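Local coordinates for protein 2-dehydropantoate 2-reductase (Enterococcus faecium, PDB 3WFI) that acts as a D-mandelate dehydrogenase that uses NAD(H), built on the two-domain plan of the ketopantoate reductase family, at residues D264-H269 and H303-S308; Y276-I281 and D296-L301; E25-D30 and Q91-K96; T98-L103 and D111-F116. One frame throughout, in Å; residues are numbered along the deposited sequence.

Contact 1: D264-H269 and H303-S308; sequences DLIKNH and HAKEDS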
loop_
_atom_site.group_PDB
_atom_site.type_symbol
_atom_site.label_atom_id
_atom_site.label_comp_id
_atom_site.label_asym_id
_atom_site.label_seq_id
_atom_site.Cartn_x
_atom_site.Cartn_y
_atom_site.Cartn_z
ATOM N N ASP B 264 13.427 6.637 11.221
ATOM C CA ASP B 264 14.394 6.717 10.126
ATOM C C ASP B 264 13.927 7.668 9.021
ATOM O O ASP B 264 14.633 8.596 8.639
ATOM C CB ASP B 264 14.640 5.339 9.510
ATOM C CG ASP B 264 15.451 4.412 10.414
ATOM O OD1 ASP B 264 16.075 4.896 11.395
ATOM O OD2 ASP B 264 15.484 3.191 10.105
ATOM N N LEU B 265 12.719 7.452 8.525
ATOM C CA LEU B 265 12.263 8.162 7.340
ATOM C C LEU B 265 11.660 9.528 7.655
ATOM O O LEU B 265 12.131 10.541 7.155
ATOM C CB LEU B 265 11.245 7.323 6.563
ATOM C CG LEU B 265 10.751 7.922 5.235
ATOM C CD1 LEU B 265 11.907 8.405 4.382
ATOM C CD2 LEU B 265 9.918 6.901 4.470
ATOM N N ILE B 266 10.614 9.536 8.469
ATOM C CA ILE B 266 9.813 10.743 8.680
ATOM C C ILE B 266 10.591 11.775 9.499
ATOM O O ILE B 266 10.567 12.968 9.177
ATOM C CB ILE B 266 8.480 10.427 9.376
ATOM C CG1 ILE B 266 7.686 9.368 8.597
ATOM C CG2 ILE B 266 7.653 11.698 9.573
ATOM C CD1 ILE B 266 7.421 9.701 7.147
ATOM N N LYS B 267 11.308 11.308 10.521
ATOM C CA LYS B 267 12.085 12.194 11.397
ATOM C C LYS B 267 13.501 12.468 10.904
ATOM O O LYS B 267 13.922 13.627 10.834
ATOM C CB LYS B 267 12.191 11.608 12.806
ATOM C CG LYS B 267 10.904 11.566 13.595
ATOM C CD LYS B 267 11.235 11.416 15.089
ATOM C CE LYS B 267 12.346 12.347 15.602
ATOM N NZ LYS B 267 12.551 12.270 17.079
ATOM N N ASN B 268 14.254 11.410 10.619
ATOM C CA ASN B 268 15.678 11.547 10.298
ATOM C C ASN B 268 15.962 11.709 8.799
ATOM O O ASN B 268 17.116 11.917 8.407
ATOM C CB ASN B 268 16.461 10.350 10.839
ATOM C CG ASN B 268 16.375 10.224 12.351
ATOM O OD1 ASN B 268 15.701 10.995 13.013
ATOM N ND2 ASN B 268 17.068 9.240 12.898
ATOM N N HIS B 269 14.919 11.601 7.975
ATOM C CA HIS B 269 15.045 11.665 6.509
ATOM C C HIS B 269 16.162 10.757 6.012
ATOM O O HIS B 269 17.036 11.163 5.248
ATOM C CB HIS B 269 15.182 13.106 5.997
ATOM C CG HIS B 269 13.908 13.890 6.060
ATOM N ND1 HIS B 269 13.886 15.257 6.222
ATOM C CD2 HIS B 269 12.615 13.500 5.976
ATOM C CE1 HIS B 269 12.632 15.678 6.234
ATOM N NE2 HIS B 269 11.840 14.630 6.089
ATOM N N HIS B 303 9.145 2.902 -0.381
ATOM C CA HIS B 303 10.109 3.496 -1.310
ATOM C C HIS B 303 9.582 4.763 -1.973
ATOM O O HIS B 303 10.324 5.742 -2.129
ATOM C CB HIS B 303 10.559 2.463 -2.359
ATOM C CG HIS B 303 11.531 1.457 -1.846
ATOM N ND1 HIS B 303 12.597 1.780 -1.022
ATOM C CD2 HIS B 303 11.610 0.123 -2.052
ATOM C CE1 HIS B 303 13.273 0.684 -0.742
ATOM N NE2 HIS B 303 12.697 -0.330 -1.356
ATOM N N ALA B 304 8.315 4.744 -2.392
ATOM C CA ALA B 304 7.689 5.927 -2.968
ATOM C C ALA B 304 7.667 7.092 -1.964
ATOM O O ALA B 304 7.856 8.257 -2.345
ATOM C CB ALA B 304 6.279 5.614 -3.449
ATOM N N LYS B 305 7.452 6.772 -0.689
ATOM C CA LYS B 305 7.403 7.807 0.350
ATOM C C LYS B 305 8.809 8.388 0.574
ATOM O O LYS B 305 8.965 9.606 0.673
ATOM C CB LYS B 305 6.855 7.245 1.658
ATOM C CG LYS B 305 6.640 8.288 2.769
ATOM C CD LYS B 305 5.528 9.275 2.445
ATOM C CE LYS B 305 5.276 10.225 3.609
ATOM N NZ LYS B 305 4.128 11.121 3.348
ATOM N N GLU B 306 9.811 7.510 0.627
ATOM C CA GLU B 306 11.226 7.921 0.623
ATOM C C GLU B 306 11.483 8.895 -0.529
ATOM O O GLU B 306 11.997 9.991 -0.333
ATOM C CB GLU B 306 12.164 6.707 0.493
ATOM C CG GLU B 306 12.240 5.806 1.717
ATOM C CD GLU B 306 12.940 4.485 1.432
ATOM O OE1 GLU B 306 13.105 4.146 0.243
ATOM O OE2 GLU B 306 13.345 3.799 2.398
ATOM N N ASP B 307 11.103 8.486 -1.730
ATOM C CA ASP B 307 11.330 9.284 -2.916
ATOM C C ASP B 307 10.638 10.643 -2.809
ATOM O O ASP B 307 11.232 11.659 -3.130
ATOM C CB ASP B 307 10.860 8.549 -4.169
ATOM C CG ASP B 307 11.676 7.284 -4.459
ATOM O OD1 ASP B 307 12.814 7.161 -3.967
ATOM O OD2 ASP B 307 11.191 6.423 -5.222
ATOM N N SER B 308 9.403 10.650 -2.325
ATOM C CA SER B 308 8.631 11.883 -2.215
ATOM C C SER B 308 9.240 12.879 -1.224
ATOM O O SER B 308 8.997 14.080 -1.336
ATOM C CB SER B 308 7.174 11.584 -1.833
ATOM O OG SER B 308 7.020 11.319 -0.452
#

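Contact 2: Y276-I281 and D296-L301; sequences YINGAI and DFLTEL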
loop_
_atom_site.group_PDB
_atom_site.type_symbol
_atom_site.label_atom_id
_atom_site.label_comp_id
_atom_site.label_asym_id
_atom_site.label_seq_id
_atom_site.Cartn_x
_atom_site.Cartn_y
_atom_site.Cartn_z
ATOM N N TYR B 276 15.006 -5.221 3.683
ATOM C CA TYR B 276 15.498 -6.305 4.528
ATOM C C TYR B 276 14.436 -6.828 5.473
ATOM O O TYR B 276 14.696 -7.753 6.249
ATOM C CB TYR B 276 16.739 -5.839 5.297
ATOM C CG TYR B 276 17.776 -5.403 4.311
ATOM C CD1 TYR B 276 18.614 -6.327 3.714
ATOM C CD2 TYR B 276 17.842 -4.083 3.885
ATOM C CE1 TYR B 276 19.537 -5.939 2.761
ATOM C CE2 TYR B 276 18.759 -3.681 2.926
ATOM C CZ TYR B 276 19.599 -4.620 2.364
ATOM O OH TYR B 276 20.517 -4.235 1.408
ATOM N N ILE B 277 13.224 -6.281 5.374
ATOM C CA ILE B 277 12.105 -6.769 6.159
ATOM C C ILE B 277 11.047 -7.324 5.203
ATOM O O ILE B 277 11.119 -8.490 4.818
ATOM C CB ILE B 277 11.571 -5.683 7.123
ATOM C CG1 ILE B 277 12.726 -5.095 7.925
ATOM C CG2 ILE B 277 10.523 -6.268 8.061
ATOM C CD1 ILE B 277 12.395 -3.791 8.644
ATOM N N ASN B 278 10.099 -6.502 4.759
ATOM C CA ASN B 278 9.094 -6.990 3.816
ATOM C C ASN B 278 9.728 -7.433 2.493
ATOM O O ASN B 278 9.247 -8.362 1.853
ATOM C CB ASN B 278 8.000 -5.939 3.601
ATOM C CG ASN B 278 7.243 -5.637 4.879
ATOM O OD1 ASN B 278 6.183 -6.211 5.130
ATOM N ND2 ASN B 278 7.813 -4.780 5.728
ATOM N N GLY B 279 10.788 -6.738 2.073
ATOM C CA GLY B 279 11.492 -7.056 0.825
ATOM C C GLY B 279 12.096 -8.441 0.833
ATOM O O GLY B 279 12.140 -9.121 -0.194
ATOM N N ALA B 280 12.558 -8.869 2.007
ATOM C CA ALA B 280 13.170 -10.187 2.156
ATOM C C ALA B 280 12.116 -11.254 1.946
ATOM O O ALA B 280 12.366 -12.269 1.301
ATOM C CB ALA B 280 13.819 -10.308 3.539
ATOM N N ILE B 281 10.915 -11.001 2.469
ATOM C CA ILE B 281 9.781 -11.906 2.259
ATOM C C ILE B 281 9.350 -11.909 0.781
ATOM O O ILE B 281 9.039 -12.978 0.229
ATOM C CB ILE B 281 8.608 -11.552 3.198
ATOM C CG1 ILE B 281 9.025 -11.730 4.668
ATOM C CG2 ILE B 281 7.366 -12.376 2.881
ATOM C CD1 ILE B 281 9.645 -13.072 4.995
ATOM N N ASP B 296 5.069 -6.917 -1.141
ATOM C CA ASP B 296 5.470 -6.206 -2.381
ATOM C C ASP B 296 4.993 -4.737 -2.346
ATOM O O ASP B 296 5.771 -3.803 -2.544
ATOM C CB ASP B 296 4.879 -6.887 -3.612
ATOM C CG ASP B 296 5.402 -8.321 -3.836
ATOM O OD1 ASP B 296 6.281 -8.823 -3.083
ATOM O OD2 ASP B 296 4.883 -8.970 -4.770
ATOM N N PHE B 297 3.703 -4.559 -2.097
ATOM C CA PHE B 297 3.046 -3.232 -2.135
ATOM C C PHE B 297 3.549 -2.310 -1.024
ATOM O O PHE B 297 3.837 -1.138 -1.271
ATOM C CB PHE B 297 1.528 -3.418 -2.034
ATOM C CG PHE B 297 0.698 -2.244 -2.513
ATOM C CD1 PHE B 297 -0.678 -2.282 -2.348
ATOM C CD2 PHE B 297 1.251 -1.137 -3.159
ATOM C CE1 PHE B 297 -1.479 -1.249 -2.776
ATOM C CE2 PHE B 297 0.448 -0.096 -3.584
ATOM C CZ PHE B 297 -0.919 -0.145 -3.394
ATOM N N LEU B 298 3.663 -2.835 0.188
ATOM C CA LEU B 298 4.148 -2.046 1.306
ATOM C C LEU B 298 5.582 -1.577 1.033
ATOM O O LEU B 298 5.931 -0.435 1.316
ATOM C CB LEU B 298 4.070 -2.833 2.620
ATOM C CG LEU B 298 4.329 -2.026 3.897
ATOM C CD1 LEU B 298 3.503 -0.747 3.939
ATOM C CD2 LEU B 298 4.045 -2.861 5.132
ATOM N N THR B 299 6.405 -2.474 0.477
ATOM C CA THR B 299 7.763 -2.120 0.127
ATOM C C THR B 299 7.767 -1.018 -0.928
ATOM O O THR B 299 8.479 -0.014 -0.806
ATOM C CB THR B 299 8.538 -3.360 -0.360
ATOM O OG1 THR B 299 8.596 -4.319 0.708
ATOM C CG2 THR B 299 9.943 -3.000 -0.786
ATOM N N GLU B 300 6.960 -1.204 -1.965
ATOM C CA GLU B 300 6.835 -0.206 -3.016
ATOM C C GLU B 300 6.361 1.150 -2.451
ATOM O O GLU B 300 6.864 2.200 -2.852
ATOM C CB GLU B 300 5.882 -0.721 -4.089
ATOM C CG GLU B 300 6.512 -1.806 -4.958
ATOM C CD GLU B 300 5.508 -2.786 -5.501
ATOM O OE1 GLU B 300 4.288 -2.488 -5.465
ATOM O OE2 GLU B 300 5.944 -3.867 -5.941
ATOM N N LEU B 301 5.394 1.118 -1.532
ATOM C CA LEU B 301 4.870 2.351 -0.952
ATOM C C LEU B 301 5.897 3.089 -0.092
ATOM O O LEU B 301 6.015 4.327 -0.174
ATOM C CB LEU B 301 3.629 2.059 -0.113
ATOM C CG LEU B 301 2.372 1.751 -0.905
ATOM C CD1 LEU B 301 1.325 1.103 0.003
ATOM C CD2 LEU B 301 1.841 3.016 -1.560
#

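Contact 3: E25-D30 and Q91-K96; sequences EVLLID and QSLIKK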
loop_
_atom_site.group_PDB
_atom_site.type_symbol
_atom_site.label_atom_id
_atom_site.label_comp_id
_atom_site.label_asym_id
_atom_site.label_seq_id
_atom_site.Cartn_x
_atom_site.Cartn_y
_atom_site.Cartn_z
ATOM N N GLU B 25 42.664 -17.168 17.814
ATOM C CA GLU B 25 43.293 -16.244 16.894
ATOM C C GLU B 25 42.173 -15.422 16.268
ATOM O O GLU B 25 41.325 -15.968 15.570
ATOM C CB GLU B 25 44.092 -17.026 15.845
ATOM C CG GLU B 25 44.737 -16.201 14.746
ATOM C CD GLU B 25 45.813 -16.980 14.003
ATOM O OE1 GLU B 25 46.724 -16.343 13.427
ATOM O OE2 GLU B 25 45.754 -18.235 13.997
ATOM N N VAL B 26 42.152 -14.125 16.563
ATOM C CA VAL B 26 41.068 -13.241 16.154
ATOM C C VAL B 26 41.550 -12.151 15.200
ATOM O O VAL B 26 42.615 -11.560 15.381
ATOM C CB VAL B 26 40.417 -12.563 17.379
ATOM C CG1 VAL B 26 39.316 -11.619 16.936
ATOM C CG2 VAL B 26 39.870 -13.611 18.344
ATOM N N LEU B 27 40.762 -11.910 14.164
ATOM C CA LEU B 27 40.953 -10.775 13.272
ATOM C C LEU B 27 39.709 -9.894 13.328
ATOM O O LEU B 27 38.590 -10.360 13.069
ATOM C CB LEU B 27 41.186 -11.257 11.832
ATOM C CG LEU B 27 41.283 -10.172 10.753
ATOM C CD1 LEU B 27 42.555 -9.347 10.905
ATOM C CD2 LEU B 27 41.197 -10.795 9.363
ATOM N N LEU B 28 39.908 -8.626 13.679
ATOM C CA LEU B 28 38.837 -7.645 13.644
ATOM C C LEU B 28 38.777 -7.034 12.245
ATOM O O LEU B 28 39.797 -6.786 11.617
ATOM C CB LEU B 28 39.065 -6.544 14.673
ATOM C CG LEU B 28 39.182 -6.991 16.142
ATOM C CD1 LEU B 28 39.393 -5.783 17.028
ATOM C CD2 LEU B 28 37.965 -7.781 16.616
ATOM N N ILE B 29 37.564 -6.822 11.756
ATOM C CA ILE B 29 37.347 -6.194 10.454
ATOM C C ILE B 29 36.306 -5.099 10.627
ATOM O O ILE B 29 35.228 -5.336 11.167
ATOM C CB ILE B 29 36.862 -7.209 9.398
ATOM C CG1 ILE B 29 37.804 -8.403 9.334
ATOM C CG2 ILE B 29 36.784 -6.553 8.017
ATOM C CD1 ILE B 29 37.234 -9.604 8.604
ATOM N N ASP B 30 36.644 -3.891 10.184
ATOM C CA ASP B 30 35.771 -2.735 10.382
ATOM C C ASP B 30 35.950 -1.692 9.277
ATOM O O ASP B 30 37.009 -1.613 8.642
ATOM C CB ASP B 30 36.054 -2.103 11.734
ATOM C CG ASP B 30 34.895 -1.269 12.234
ATOM O OD1 ASP B 30 33.962 -1.844 12.827
ATOM O OD2 ASP B 30 34.927 -0.036 12.036
ATOM N N GLN B 91 35.406 -11.907 1.365
ATOM C CA GLN B 91 35.183 -13.266 0.854
ATOM C C GLN B 91 36.450 -14.077 0.641
ATOM O O GLN B 91 36.390 -15.303 0.629
ATOM C CB GLN B 91 34.363 -13.254 -0.448
ATOM C CG GLN B 91 35.030 -12.533 -1.607
ATOM C CD GLN B 91 34.091 -12.357 -2.779
ATOM O OE1 GLN B 91 33.746 -11.232 -3.159
ATOM N NE2 GLN B 91 33.656 -13.465 -3.343
ATOM N N SER B 92 37.595 -13.410 0.495
ATOM C CA SER B 92 38.876 -14.115 0.385
ATOM C C SER B 92 39.282 -14.895 1.659
ATOM O O SER B 92 40.164 -15.739 1.609
ATOM C CB SER B 92 40.000 -13.140 -0.002
ATOM O OG SER B 92 40.338 -12.289 1.086
ATOM N N LEU B 93 38.640 -14.623 2.792
ATOM C CA LEU B 93 38.947 -15.321 4.046
ATOM C C LEU B 93 38.145 -16.601 4.204
ATOM O O LEU B 93 38.348 -17.342 5.163
ATOM C CB LEU B 93 38.659 -14.431 5.252
ATOM C CG LEU B 93 39.339 -13.053 5.140
ATOM C CD1 LEU B 93 39.090 -12.198 6.372
ATOM C CD2 LEU B 93 40.827 -13.180 4.860
ATOM N N ILE B 94 37.209 -16.822 3.288
ATOM C CA ILE B 94 36.304 -17.949 3.365
ATOM C C ILE B 94 36.925 -19.175 2.690
ATOM O O ILE B 94 37.213 -19.163 1.500
ATOM C CB ILE B 94 34.951 -17.618 2.700
ATOM C CG1 ILE B 94 34.306 -16.417 3.403
ATOM C CG2 ILE B 94 34.018 -18.826 2.716
ATOM C CD1 ILE B 94 33.030 -15.924 2.754
ATOM N N LYS B 95 37.136 -20.226 3.474
ATOM C CA LYS B 95 37.520 -21.524 2.935
ATOM C C LYS B 95 36.294 -22.425 2.921
ATOM O O LYS B 95 35.208 -22.014 3.343
ATOM C CB LYS B 95 38.697 -22.133 3.704
ATOM C CG LYS B 95 38.581 -22.148 5.213
ATOM C CD LYS B 95 39.843 -22.663 5.864
ATOM C CE LYS B 95 39.638 -22.870 7.353
ATOM N NZ LYS B 95 40.933 -23.067 8.064
ATOM N N LYS B 96 36.457 -23.642 2.410
ATOM C CA LYS B 96 35.329 -24.532 2.174
ATOM C C LYS B 96 34.513 -24.779 3.445
ATOM O O LYS B 96 33.290 -24.799 3.393
ATOM C CB LYS B 96 35.829 -25.861 1.585
ATOM C CG LYS B 96 34.724 -26.785 1.100
ATOM C CD LYS B 96 35.261 -27.941 0.260
ATOM C CE LYS B 96 36.264 -28.807 1.022
ATOM N NZ LYS B 96 35.714 -29.350 2.302
#

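Contact 4: T98-L103 and D111-F116; sequences TEVLCL and DIIEKF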
loop_
_atom_site.group_PDB
_atom_site.type_symbol
_atom_site.label_atom_id
_atom_site.label_comp_id
_atom_site.label_asym_id
_atom_site.label_seq_id
_atom_site.Cartn_x
_atom_site.Cartn_y
_atom_site.Cartn_z
ATOM N N THR B 98 34.459 -22.899 6.289
ATOM C CA THR B 98 34.260 -21.723 7.126
ATOM C C THR B 98 32.804 -21.633 7.555
ATOM O O THR B 98 31.888 -21.735 6.727
ATOM C CB THR B 98 34.657 -20.432 6.404
ATOM O OG1 THR B 98 36.071 -20.435 6.171
ATOM C CG2 THR B 98 34.278 -19.206 7.235
ATOM N N GLU B 99 32.601 -21.452 8.855
ATOM C CA GLU B 99 31.260 -21.304 9.399
ATOM C C GLU B 99 30.979 -19.827 9.608
ATOM O O GLU B 99 31.909 -19.040 9.854
ATOM C CB GLU B 99 31.122 -22.094 10.708
ATOM C CG GLU B 99 31.328 -23.577 10.489
ATOM C CD GLU B 99 30.996 -24.419 11.695
ATOM O OE1 GLU B 99 31.413 -24.093 12.817
ATOM O OE2 GLU B 99 30.323 -25.449 11.503
ATOM N N VAL B 100 29.708 -19.459 9.495
ATOM C CA VAL B 100 29.283 -18.084 9.693
ATOM C C VAL B 100 28.212 -18.037 10.774
ATOM O O VAL B 100 27.188 -18.712 10.670
ATOM C CB VAL B 100 28.690 -17.470 8.409
ATOM C CG1 VAL B 100 28.221 -16.039 8.661
ATOM C CG2 VAL B 100 29.696 -17.498 7.264
ATOM N N LEU B 101 28.449 -17.229 11.798
ATOM C CA LEU B 101 27.477 -17.015 12.866
ATOM C C LEU B 101 26.963 -15.598 12.758
ATOM O O LEU B 101 27.730 -14.640 12.898
ATOM C CB LEU B 101 28.119 -17.239 14.244
ATOM C CG LEU B 101 27.267 -16.850 15.456
ATOM C CD1 LEU B 101 25.954 -17.615 15.493
ATOM C CD2 LEU B 101 28.057 -17.071 16.738
ATOM N N CYS B 102 25.670 -15.471 12.476
ATOM C CA CYS B 102 25.041 -14.178 12.387
ATOM C C CYS B 102 24.415 -13.795 13.723
ATOM O O CYS B 102 23.631 -14.551 14.293
ATOM C CB CYS B 102 23.964 -14.169 11.301
ATOM S SG CYS B 102 23.288 -12.508 11.109
ATOM N N LEU B 103 24.797 -12.632 14.228
ATOM C CA LEU B 103 24.173 -12.068 15.420
ATOM C C LEU B 103 23.363 -10.822 15.052
ATOM O O LEU B 103 23.003 -10.027 15.919
ATOM C CB LEU B 103 25.225 -11.774 16.491
ATOM C CG LEU B 103 25.656 -12.879 17.444
ATOM C CD1 LEU B 103 25.279 -14.260 16.956
ATOM C CD2 LEU B 103 27.135 -12.791 17.766
ATOM N N ASP B 111 19.983 -15.564 3.110
ATOM C CA ASP B 111 19.984 -15.613 1.640
ATOM C C ASP B 111 21.172 -14.839 1.050
ATOM O O ASP B 111 21.733 -15.239 0.049
ATOM C CB ASP B 111 18.654 -15.110 1.080
ATOM C CG ASP B 111 17.467 -15.917 1.608
ATOM O OD1 ASP B 111 17.657 -17.092 2.008
ATOM O OD2 ASP B 111 16.356 -15.369 1.669
ATOM N N ILE B 112 21.547 -13.729 1.670
ATOM C CA ILE B 112 22.780 -13.017 1.294
ATOM C C ILE B 112 23.997 -13.879 1.650
ATOM O O ILE B 112 24.850 -14.137 0.806
ATOM C CB ILE B 112 22.866 -11.651 2.005
ATOM C CG1 ILE B 112 21.732 -10.731 1.532
ATOM C CG2 ILE B 112 24.200 -10.989 1.739
ATOM C CD1 ILE B 112 21.422 -9.581 2.475
ATOM N N ILE B 113 24.042 -14.367 2.889
ATOM C CA ILE B 113 25.178 -15.163 3.372
ATOM C C ILE B 113 25.380 -16.429 2.514
ATOM O O ILE B 113 26.519 -16.793 2.179
ATOM C CB ILE B 113 25.009 -15.539 4.863
ATOM C CG1 ILE B 113 24.936 -14.269 5.732
ATOM C CG2 ILE B 113 26.168 -16.412 5.330
ATOM C CD1 ILE B 113 24.392 -14.488 7.118
ATOM N N GLU B 114 24.275 -17.068 2.126
ATOM C CA GLU B 114 24.318 -18.272 1.272
ATOM C C GLU B 114 25.079 -18.098 -0.045
ATOM O O GLU B 114 25.575 -19.072 -0.617
ATOM C CB GLU B 114 22.900 -18.770 0.962
ATOM C CG GLU B 114 22.869 -20.149 0.321
ATOM C CD GLU B 114 21.463 -20.631 0.029
ATOM O OE1 GLU B 114 20.628 -19.803 -0.382
ATOM O OE2 GLU B 114 21.204 -21.841 0.215
ATOM N N LYS B 115 25.168 -16.870 -0.536
ATOM C CA LYS B 115 25.948 -16.595 -1.747
ATOM C C LYS B 115 27.435 -16.878 -1.541
ATOM O O LYS B 115 28.171 -17.067 -2.520
ATOM C CB LYS B 115 25.737 -15.144 -2.206
ATOM C CG LYS B 115 24.325 -14.878 -2.720
ATOM C CD LYS B 115 23.949 -13.399 -2.804
ATOM C CE LYS B 115 22.479 -13.199 -3.180
ATOM N NZ LYS B 115 22.070 -11.763 -3.130
ATOM N N PHE B 116 27.864 -16.929 -0.274
ATOM C CA PHE B 116 29.292 -17.015 0.093
ATOM C C PHE B 116 29.679 -18.294 0.815
ATOM O O PHE B 116 30.820 -18.731 0.714
ATOM C CB PHE B 116 29.664 -15.806 0.967
ATOM C CG PHE B 116 29.429 -14.490 0.290
ATOM C CD1 PHE B 116 30.442 -13.868 -0.416
ATOM C CD2 PHE B 116 28.185 -13.881 0.342
ATOM C CE1 PHE B 116 30.224 -12.645 -1.047
ATOM C CE2 PHE B 116 27.959 -12.661 -0.284
ATOM C CZ PHE B 116 28.981 -12.048 -0.987
#

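Contact 1: D264-H269 and H303-S308
Leu265 meets Glu306 at about a right angle, both methyls of its forked end resting against CG of the glutamate. CD1 of Leu265 comes to 3.7 Å from CG of Glu306, and CD2 of Leu265 sits almost as near, 3.8 Å from the same CG. With CG of Leu265 turned opposite the backbone N (chi1 -176°), both methyls are carried across to the second helix; CD2 of Leu265 also rests 3.9 Å from CG of Lys305. Beside this pair, Ile266 and Lys305 also cross at about a right angle, CD1 of Ile266 lying 4.2 Å from CE of Lys305. The polar ends of Glu306 and Lys305 turn to partners other than Leu265 and Ile266. ND1 of His303 gives a nearly straight bond (2.7 Å, 167°) to OE1 of Glu306, which lies in the imidazole plane, and Thr272 holds OE2, so two partners fix the carboxylate's rotation. Lys305 NZ bonds to the backbone oxygen of Leu201 in the second subunit. The end of helix 260-267, just ahead of the NAD(+)-binding residues Arg270 and Glu273, is here packed on the last helix, 293-308: a helix-helix contact of the all-helical C-terminal domain of this family.

Contact 2: Y276-I281 and D296-L301
Helices 278-288 and 293-308 form an antiparallel helical hairpin in the C-terminal domain, and Asn278, Gly279, Leu298 and Thr299 are among the residues through which its two arms touch. The backbones come close at Gly279 and Thr299, whose CA atoms are 6.2 Å apart, and the threonine lies against the first turn of helix 278-288. OG1 of Thr299 does the touching. It approaches CB of Asn278 to 3.4 Å and the backbone N of Gly279 to 3.5 Å, yet neither approach is a hydrogen bond. The hydroxyl is instead bonded to the backbone oxygen of Cys295, one turn earlier in its own helix. That bond goes with a chi1 of -62°, which puts OG1 beside the backbone N and opposite the carbonyl carbon. Leu298 reaches across next to it, its CD2 methyl lying by the amide end of Asn278, and the two side chains cross obliquely.

Helix 214-231 covers the same seam in this helical bundle: Ile221 touches both Asn278 and Leu298, and Phe225 also packs on Asn278. Towards the turn of the hairpin, Asp296 OD1 is hydrogen-bonded to the hydroxyl of Ser282, a polar tie between the arms, and to that of Thr292 in the connecting turn. Another side of helix 293-308 belongs to the dimer interface, where Phe297 stacks on Tyr294 of the second subunit and Glu300 makes a salt bridge to Lys216 of that subunit.

Contact 3: E25-D30 and Q91-K96
Leu93 sets one methyl, CD1, against the neighbouring ends of two side chains of strand 25-30. It lies 3.9 Å from CD2 of Leu27 and, at the same distance of 3.9 Å, CD1 of Leu93 meets CD1 of Ile29. The two approaches differ: Leu27 crosses the leucine at about a right angle, whereas Ile29 and Leu93 come tip to tip. Both chains in that second pair are stretched out, with chi2 at 165° in Ile29 and -178° in Leu93, which lets methyls bridge a backbone gap in which even the nearest CA atoms, those of Leu27 and Leu93, are 10.5 Å apart.

Leu27 and Ile29 are two residues apart and so project from the same face of the Rossmann sheet. Val60 of the neighbouring strand 59-61 packs on both, and Ala4 of strand 2-6 touches Ile29. Leu93 itself is set by the short 3-10 turn that follows helix 80-90, with Ile94 N bonded to Gln91 O at 3.2 Å. Beyond it the chain is tied down by a salt bridge from Lys95 to Asp72. At the far end of strand 25-30 stands Asp30, which binds NAD(+); OD1 of this aspartate accepts a bond from the backbone N of Ala8 and OD2 one from that of Trp32. An acid at the end of the second Rossmann strand commonly receives the adenosine ribose hydroxyls of NAD(H), and Asp30 is probably used in this way.

Contact 4: T98-L103 and D111-F116
The first torsion of Ile113, -61°, sets CG2 opposite the backbone N, beside the carbonyl carbon, while CG1 swings beside the N. This spreads the two branches along strand 98-102, one to each of two residues. CG2 of Ile113 settles in front of the fork of Val100, 3.9 Å from its CG1 and 4.1 Å from its CB, the two side chains crossing at a slant. The other branch, extended at chi2 (164°), takes CD1 of Ile113 to 4.2 Å from CB of Cys102. Contact is wholly apolar. Just past the isoleucine the chain tightens: Lys115 N bonds to Ile112 O at 3.1 Å, and Phe116 N to Ile113 O at 2.8 Å. Val100 and Cys102 thus offer one strand face to the short helix 109-113, which lies on the crossover of the beta-alpha-beta unit that runs from strand 98-102 to strand 122-127. Leu76 of strand 71-76 and Ile122 of strand 122-127 pack on Ile113 from the flanking strands, and helix 80-90 lies alongside, its Leu87 touching both Ile112 and Phe116.

How the contacts relate
Contacts 3 and 4 belong to the Rossmann half, contacts 1 and 2 to the helical C-terminal half. Both Rossmann contacts are buried and purely apolar, drape connecting segments over the same sheet, and adjoin where Ile94 and Gln91 pack on Phe116. Contacts 1 and 2 share helix 293-308 but differ in burial. Contact 2 is fully buried and brings polar groups into close backbone packing; contact 1, further from the chain's centre, is partly buried and rests on the aliphatic stems of charged residues. Both of these helical contacts also touch the second subunit, unlike contacts 3 and 4. Between the halves, Tyr276 packs on Ile112, joining contact 2 to contact 4.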